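Local coordinates for protein aldo-keto reductase family 1 member C1 (Caenorhabditis elegans, PDB 1QWK) that probably reduces aldehydes and ketones with NADPH, as an aldose reductase-like member of the aldo-keto reductase family built on a TIM barrel, at residues H179-Q184 with E290-S295; N157-R162 with E309-A314. All blocks are in the same frame, centred on the assembly; numbering follows the deposited sequence.

Overall arrangement
Two contacts show how the C-terminal part of an aldo-keto reductase chain is fastened to its TIM barrel. Interaction 1 (179-184 with 290-295) lies at the surface, where the loop after strand 173-177 meets the loop that follows helix 283-289. Interaction 2 (157-162 with 309-314) is buried and ties helix 157-164 to the same C-terminal chain further along. The centres of interaction 1 and interaction 2 are 22 Å apart, and the two do not touch. The chemistry differs with place: at the surface a tyrosine face, CA-H...O contacts and one bridging water join two loops, whereas the buried contact relies on a salt bridge and amide hydrogen bonds gathered on one glutamate.

Interaction 1: H179-Q184 with E290-S295; sequences HLYFPQ and EESKNS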
loop_
_atom_site.group_PDB
_atom_site.type_symbol
_atom_site.label_atom_id
_atom_site.label_comp_id
_atom_site.label_asym_id
_atom_site.label_seq_id
_atom_site.Cartn_x
_atom_site.Cartn_y
_atom_site.Cartn_z
ATOM N N HIS A 179 -1.091 -3.217 -10.474
ATOM C CA HIS A 179 0.092 -3.805 -11.082
ATOM C C HIS A 179 -0.190 -3.960 -12.568
ATOM O O HIS A 179 -1.306 -3.700 -13.012
ATOM C CB HIS A 179 0.456 -5.153 -10.432
ATOM C CG HIS A 179 -0.694 -6.103 -10.287
ATOM N ND1 HIS A 179 -1.657 -5.962 -9.312
ATOM C CD2 HIS A 179 -1.014 -7.228 -10.971
ATOM C CE1 HIS A 179 -2.518 -6.962 -9.397
ATOM N NE2 HIS A 179 -2.149 -7.745 -10.395
ATOM N N LEU A 180 0.813 -4.358 -13.342
ATOM C CA LEU A 180 0.635 -4.482 -14.786
ATOM C C LEU A 180 -0.599 -5.265 -15.210
ATOM O O LEU A 180 -1.320 -4.847 -16.119
ATOM C CB LEU A 180 1.870 -5.113 -15.427
ATOM C CG LEU A 180 1.823 -5.195 -16.961
ATOM C CD1 LEU A 180 1.635 -3.801 -17.554
ATOM C CD2 LEU A 180 3.111 -5.824 -17.465
ATOM N N TYR A 181 -0.844 -6.394 -14.550
ATOM C CA TYR A 181 -1.993 -7.224 -14.885
ATOM C C TYR A 181 -3.297 -6.843 -14.166
ATOM O O TYR A 181 -4.193 -7.664 -14.002
ATOM C CB TYR A 181 -1.639 -8.702 -14.672
ATOM C CG TYR A 181 -0.816 -9.298 -15.809
ATOM C CD1 TYR A 181 -0.279 -8.485 -16.816
ATOM C CD2 TYR A 181 -0.593 -10.674 -15.889
ATOM C CE1 TYR A 181 0.456 -9.031 -17.872
ATOM C CE2 TYR A 181 0.140 -11.229 -16.941
ATOM C CZ TYR A 181 0.659 -10.403 -17.929
ATOM O OH TYR A 181 1.366 -10.943 -18.978
ATOM N N PHE A 182 -3.377 -5.581 -13.743
ATOM C CA PHE A 182 -4.563 -4.994 -13.104
ATOM C C PHE A 182 -4.222 -3.508 -12.972
ATOM O O PHE A 182 -4.072 -2.978 -11.861
ATOM C CB PHE A 182 -4.849 -5.603 -11.726
ATOM C CG PHE A 182 -6.225 -5.276 -11.212
ATOM C CD1 PHE A 182 -7.360 -5.650 -11.938
ATOM C CD2 PHE A 182 -6.393 -4.555 -10.035
ATOM C CE1 PHE A 182 -8.639 -5.307 -11.497
ATOM C CE2 PHE A 182 -7.668 -4.206 -9.582
ATOM C CZ PHE A 182 -8.798 -4.580 -10.314
ATOM N N PRO A 183 -4.091 -2.824 -14.124
ATOM C CA PRO A 183 -3.754 -1.411 -14.323
ATOM C C PRO A 183 -4.558 -0.342 -13.603
ATOM O O PRO A 183 -4.027 0.725 -13.299
ATOM C CB PRO A 183 -3.853 -1.236 -15.840
ATOM C CG PRO A 183 -3.631 -2.575 -16.376
ATOM C CD PRO A 183 -4.391 -3.453 -15.423
ATOM N N GLN A 184 -5.838 -0.607 -13.364
ATOM C CA GLN A 184 -6.700 0.364 -12.698
ATOM C C GLN A 184 -6.646 1.732 -13.396
ATOM O O GLN A 184 -6.505 2.769 -12.745
ATOM C CB GLN A 184 -6.277 0.505 -11.232
ATOM C CG GLN A 184 -6.468 -0.772 -10.416
ATOM C CD GLN A 184 -7.678 -0.715 -9.502
ATOM O OE1 GLN A 184 -8.774 -0.328 -9.916
ATOM N NE2 GLN A 184 -7.490 -1.116 -8.252
ATOM N N GLU A 290 1.615 -2.844 -21.623
ATOM C CA GLU A 290 0.185 -3.080 -21.452
ATOM C C GLU A 290 -0.480 -3.769 -22.645
ATOM O O GLU A 290 -1.686 -3.996 -22.629
ATOM C CB GLU A 290 -0.531 -1.753 -21.183
ATOM C CG GLU A 290 0.056 -0.953 -20.025
ATOM C CD GLU A 290 -0.668 0.365 -19.798
ATOM O OE1 GLU A 290 -1.085 0.999 -20.792
ATOM O OE2 GLU A 290 -0.809 0.777 -18.626
ATOM N N GLU A 291 0.296 -4.121 -23.666
ATOM C CA GLU A 291 -0.285 -4.743 -24.853
ATOM C C GLU A 291 -0.993 -6.083 -24.628
ATOM O O GLU A 291 -1.947 -6.399 -25.341
ATOM C CB GLU A 291 0.768 -4.898 -25.956
ATOM C CG GLU A 291 1.570 -6.181 -25.895
ATOM C CD GLU A 291 2.378 -6.428 -27.162
ATOM O OE1 GLU A 291 3.021 -7.497 -27.254
ATOM O OE2 GLU A 291 2.367 -5.554 -28.060
ATOM N N SER A 292 -0.548 -6.867 -23.648
ATOM C CA SER A 292 -1.182 -8.163 -23.389
ATOM C C SER A 292 -2.647 -7.975 -22.994
ATOM O O SER A 292 -3.474 -8.869 -23.183
ATOM C CB SER A 292 -0.449 -8.921 -22.274
ATOM O OG SER A 292 -0.976 -8.597 -20.998
ATOM N N LYS A 293 -2.955 -6.804 -22.444
ATOM C CA LYS A 293 -4.309 -6.469 -22.010
ATOM C C LYS A 293 -4.806 -7.325 -20.843
ATOM O O LYS A 293 -5.983 -7.272 -20.486
ATOM C CB LYS A 293 -5.285 -6.581 -23.187
ATOM C CG LYS A 293 -4.955 -5.669 -24.363
ATOM C CD LYS A 293 -5.118 -4.197 -24.005
ATOM C CE LYS A 293 -4.752 -3.299 -25.183
ATOM N NZ LYS A 293 -4.968 -1.856 -24.881
ATOM N N ASN A 294 -3.919 -8.118 -20.248
ATOM C CA ASN A 294 -4.312 -8.950 -19.114
ATOM C C ASN A 294 -4.752 -8.068 -17.957
ATOM O O ASN A 294 -4.057 -7.123 -17.586
ATOM C CB ASN A 294 -3.154 -9.839 -18.654
ATOM C CG ASN A 294 -2.968 -11.052 -19.537
ATOM O OD1 ASN A 294 -3.898 -11.834 -19.732
ATOM N ND2 ASN A 294 -1.766 -11.223 -20.070
ATOM N N SER A 295 -5.912 -8.377 -17.389
ATOM C CA SER A 295 -6.442 -7.613 -16.269
ATOM C C SER A 295 -7.341 -8.490 -15.414
ATOM O O SER A 295 -8.366 -8.993 -15.879
ATOM C CB SER A 295 -7.232 -6.406 -16.771
ATOM O OG SER A 295 -7.802 -5.690 -15.691
HETATM O O HOH W 1 -2.198 -5.439 -18.484
#
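The ring of Tyr-181 carries Asn-294 on one face: Asn-294 CB stands 3.6 Å from the ring centroid and 7° off its normal, a CH-pi contact. The two side chains run alongside each other in the same direction, with amide and ring planes turned 53° apart. Ser-292 OG approaches Tyr-181 CE1 obliquely, at 3.5 Å, and Ser-295 OG lies obliquely to the Phe-182 ring near CD1. The Ser-292 hydroxyl also closes an ST turn, accepting from Asn-294 N over 3.1 Å in a nearly straight bond, and so helps to fix the asparagine against the ring face.

The backbones meet closely as well. Ser-295 CA makes a CA-H...O contact of 3.2 Å to Tyr-181 O, and Tyr-181 CA makes one of 3.4 Å to Asn-294 O. One water donates to both Leu-180 O (2.6 Å) and Asn-294 O (2.7 Å), joining two carbonyls that could not bond to each other. Leu-180, with CG anti to its backbone N (chi1 -176°), sends CD1 to within 4.1 Å of Glu-290 CG.

Asp-231 is hydrogen-bonded to the Tyr-181 hydroxyl, and Glu-290 OE2 to Tyr-252 OH. One loop links strand 173-177 to helix 185-193, the other follows helix 283-289; Leu-180 packs against helices 232-241 and 245-255, and Pro-183 joins it on Tyr-252.

Interaction 2: N157-R162 with E309-A314; sequences NDQISR and EDAFAA
Gln-159 leaves its helix with CG anti to the carbonyl carbon (chi1 -67°) and continues extended, whereas Glu-309 folds back at chi2 (-76°); the two side chains run antiparallel past one another until amide and carboxylate meet. Gln-159 NE2 then spends two N-H groups on one residue. The bond to Glu-309 OE1, 3.1 Å, is almost straight and reaches the anti side of that oxygen, out of the carboxylate plane. The other, 2.9 Å to Glu-309 O, arrives from above the carbonyl plane. Arg-162 grips the same carboxylate end-on: NH1 lies 3.1 Å from Glu-309 OE1 and NH2 2.8 Å from Glu-309 OE2, each on a syn lone pair, with guanidinium and carboxylate planes only 13° apart.

Helix 157-164, which follows strand 150-153 of the beta/alpha (TIM) barrel, thus holds the C-terminal segment; the side chain of Ala-311 lies about 11 Å from that of His-114, predicted to bind substrate. Glu-309 OE1 takes two of the donors, and OE2 is also bonded by Val-131 N, so the buried carboxylate probably stays ionised. Arg-162 NH2 has a second salt bridge, to Glu-132. Beyond the charges, Gln-159 OE1 lies 3.2 Å from Ala-311 CB. Asp-310 OD1 accepts from Phe-312 N at 3.0 Å in an Asx turn, while its OD2 pairs with Arg-316.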
loop_
_atom_site.group_PDB
_atom_site.type_symbol
_atom_site.label_atom_id
_atom_site.label_comp_id
_atom_site.label_asym_id
_atom_site.label_seq_id
_atom_site.Cartn_x
_atom_site.Cartn_y
_atom_site.Cartn_z
ATOM N N ASN A 157 -14.613 4.473 -6.838
ATOM C CA ASN A 157 -14.750 5.882 -7.196
ATOM C C ASN A 157 -15.989 6.559 -6.622
ATOM O O ASN A 157 -15.918 7.704 -6.175
ATOM C CB ASN A 157 -14.754 6.057 -8.714
ATOM C CG ASN A 157 -13.445 5.641 -9.358
ATOM O OD1 ASN A 157 -12.458 5.363 -8.673
ATOM N ND2 ASN A 157 -13.429 5.605 -10.686
ATOM N N ASP A 158 -17.123 5.865 -6.641
ATOM C CA ASP A 158 -18.363 6.439 -6.131
ATOM C C ASP A 158 -18.291 6.714 -4.634
ATOM O O ASP A 158 -18.806 7.726 -4.157
ATOM C CB ASP A 158 -19.546 5.513 -6.431
ATOM C CG ASP A 158 -19.781 5.335 -7.916
ATOM O OD1 ASP A 158 -19.820 6.354 -8.640
ATOM O OD2 ASP A 158 -19.930 4.178 -8.364
ATOM N N GLN A 159 -17.648 5.815 -3.894
ATOM C CA GLN A 159 -17.513 5.986 -2.451
ATOM C C GLN A 159 -16.601 7.171 -2.151
ATOM O O GLN A 159 -16.871 7.965 -1.244
ATOM C CB GLN A 159 -16.972 4.698 -1.811
ATOM C CG GLN A 159 -17.971 3.538 -1.905
ATOM C CD GLN A 159 -17.399 2.208 -1.458
ATOM O OE1 GLN A 159 -16.321 1.806 -1.899
ATOM N NE2 GLN A 159 -18.132 1.503 -0.603
ATOM N N ILE A 160 -15.521 7.304 -2.913
ATOM C CA ILE A 160 -14.617 8.427 -2.704
ATOM C C ILE A 160 -15.339 9.735 -3.030
ATOM O O ILE A 160 -15.201 10.724 -2.307
ATOM C CB ILE A 160 -13.343 8.295 -3.561
ATOM C CG1 ILE A 160 -12.538 7.089 -3.072
ATOM C CG2 ILE A 160 -12.510 9.575 -3.471
ATOM C CD1 ILE A 160 -11.295 6.780 -3.896
ATOM N N SER A 161 -16.118 9.740 -4.111
ATOM C CA SER A 161 -16.862 10.939 -4.496
ATOM C C SER A 161 -17.840 11.344 -3.394
ATOM O O SER A 161 -18.019 12.530 -3.123
ATOM C CB SER A 161 -17.640 10.702 -5.796
ATOM O OG SER A 161 -16.768 10.522 -6.891
ATOM N N ARG A 162 -18.475 10.359 -2.766
ATOM C CA ARG A 162 -19.425 10.644 -1.697
ATOM C C ARG A 162 -18.713 11.274 -0.505
ATOM O O ARG A 162 -19.272 12.133 0.180
ATOM C CB ARG A 162 -20.152 9.366 -1.282
ATOM C CG ARG A 162 -21.178 8.891 -2.308
ATOM C CD ARG A 162 -21.574 7.440 -2.076
ATOM N NE ARG A 162 -22.097 7.201 -0.737
ATOM C CZ ARG A 162 -22.150 6.003 -0.166
ATOM N NH1 ARG A 162 -21.709 4.937 -0.825
ATOM N NH2 ARG A 162 -22.627 5.871 1.066
ATOM N N GLU A 309 -21.748 -1.476 1.755
ATOM C CA GLU A 309 -20.650 -0.668 1.235
ATOM C C GLU A 309 -19.543 -1.526 0.608
ATOM O O GLU A 309 -18.366 -1.161 0.633
ATOM C CB GLU A 309 -20.074 0.235 2.337
ATOM C CG GLU A 309 -21.047 1.324 2.820
ATOM C CD GLU A 309 -21.190 2.497 1.856
ATOM O OE1 GLU A 309 -20.793 2.383 0.674
ATOM O OE2 GLU A 309 -21.718 3.555 2.279
ATOM N N ASP A 310 -19.924 -2.674 0.054
ATOM C CA ASP A 310 -18.956 -3.542 -0.615
ATOM C C ASP A 310 -18.492 -2.777 -1.854
ATOM O O ASP A 310 -19.262 -2.569 -2.789
ATOM C CB ASP A 310 -19.621 -4.864 -1.023
ATOM C CG ASP A 310 -18.703 -5.752 -1.838
ATOM O OD1 ASP A 310 -17.500 -5.419 -1.974
ATOM O OD2 ASP A 310 -19.178 -6.793 -2.341
ATOM N N ALA A 311 -17.229 -2.360 -1.857
ATOM C CA ALA A 311 -16.675 -1.593 -2.974
ATOM C C ALA A 311 -16.682 -2.314 -4.320
ATOM O O ALA A 311 -16.732 -1.673 -5.373
ATOM C CB ALA A 311 -15.242 -1.158 -2.640
ATOM N N PHE A 312 -16.629 -3.642 -4.285
ATOM C CA PHE A 312 -16.591 -4.441 -5.511
ATOM C C PHE A 312 -17.888 -5.225 -5.735
ATOM O O PHE A 312 -17.894 -6.234 -6.441
ATOM C CB PHE A 312 -15.408 -5.421 -5.464
ATOM C CG PHE A 312 -14.121 -4.821 -4.935
ATOM C CD1 PHE A 312 -13.733 -3.532 -5.288
ATOM C CD2 PHE A 312 -13.288 -5.567 -4.101
ATOM C CE1 PHE A 312 -12.533 -2.988 -4.821
ATOM C CE2 PHE A 312 -12.086 -5.035 -3.629
ATOM C CZ PHE A 312 -11.709 -3.743 -3.991
ATOM N N ALA A 313 -18.979 -4.744 -5.145
ATOM C CA ALA A 313 -20.280 -5.401 -5.259
ATOM C C ALA A 313 -20.643 -5.847 -6.677
ATOM O O ALA A 313 -21.192 -6.933 -6.873
ATOM C CB ALA A 313 -21.372 -4.487 -4.710
ATOM N N ALA A 314 -20.330 -5.010 -7.660
ATOM C CA ALA A 314 -20.645 -5.306 -9.055
ATOM C C ALA A 314 -19.889 -6.491 -9.646
ATOM O O ALA A 314 -20.276 -7.015 -10.695
ATOM C CB ALA A 314 -20.405 -4.065 -9.909
#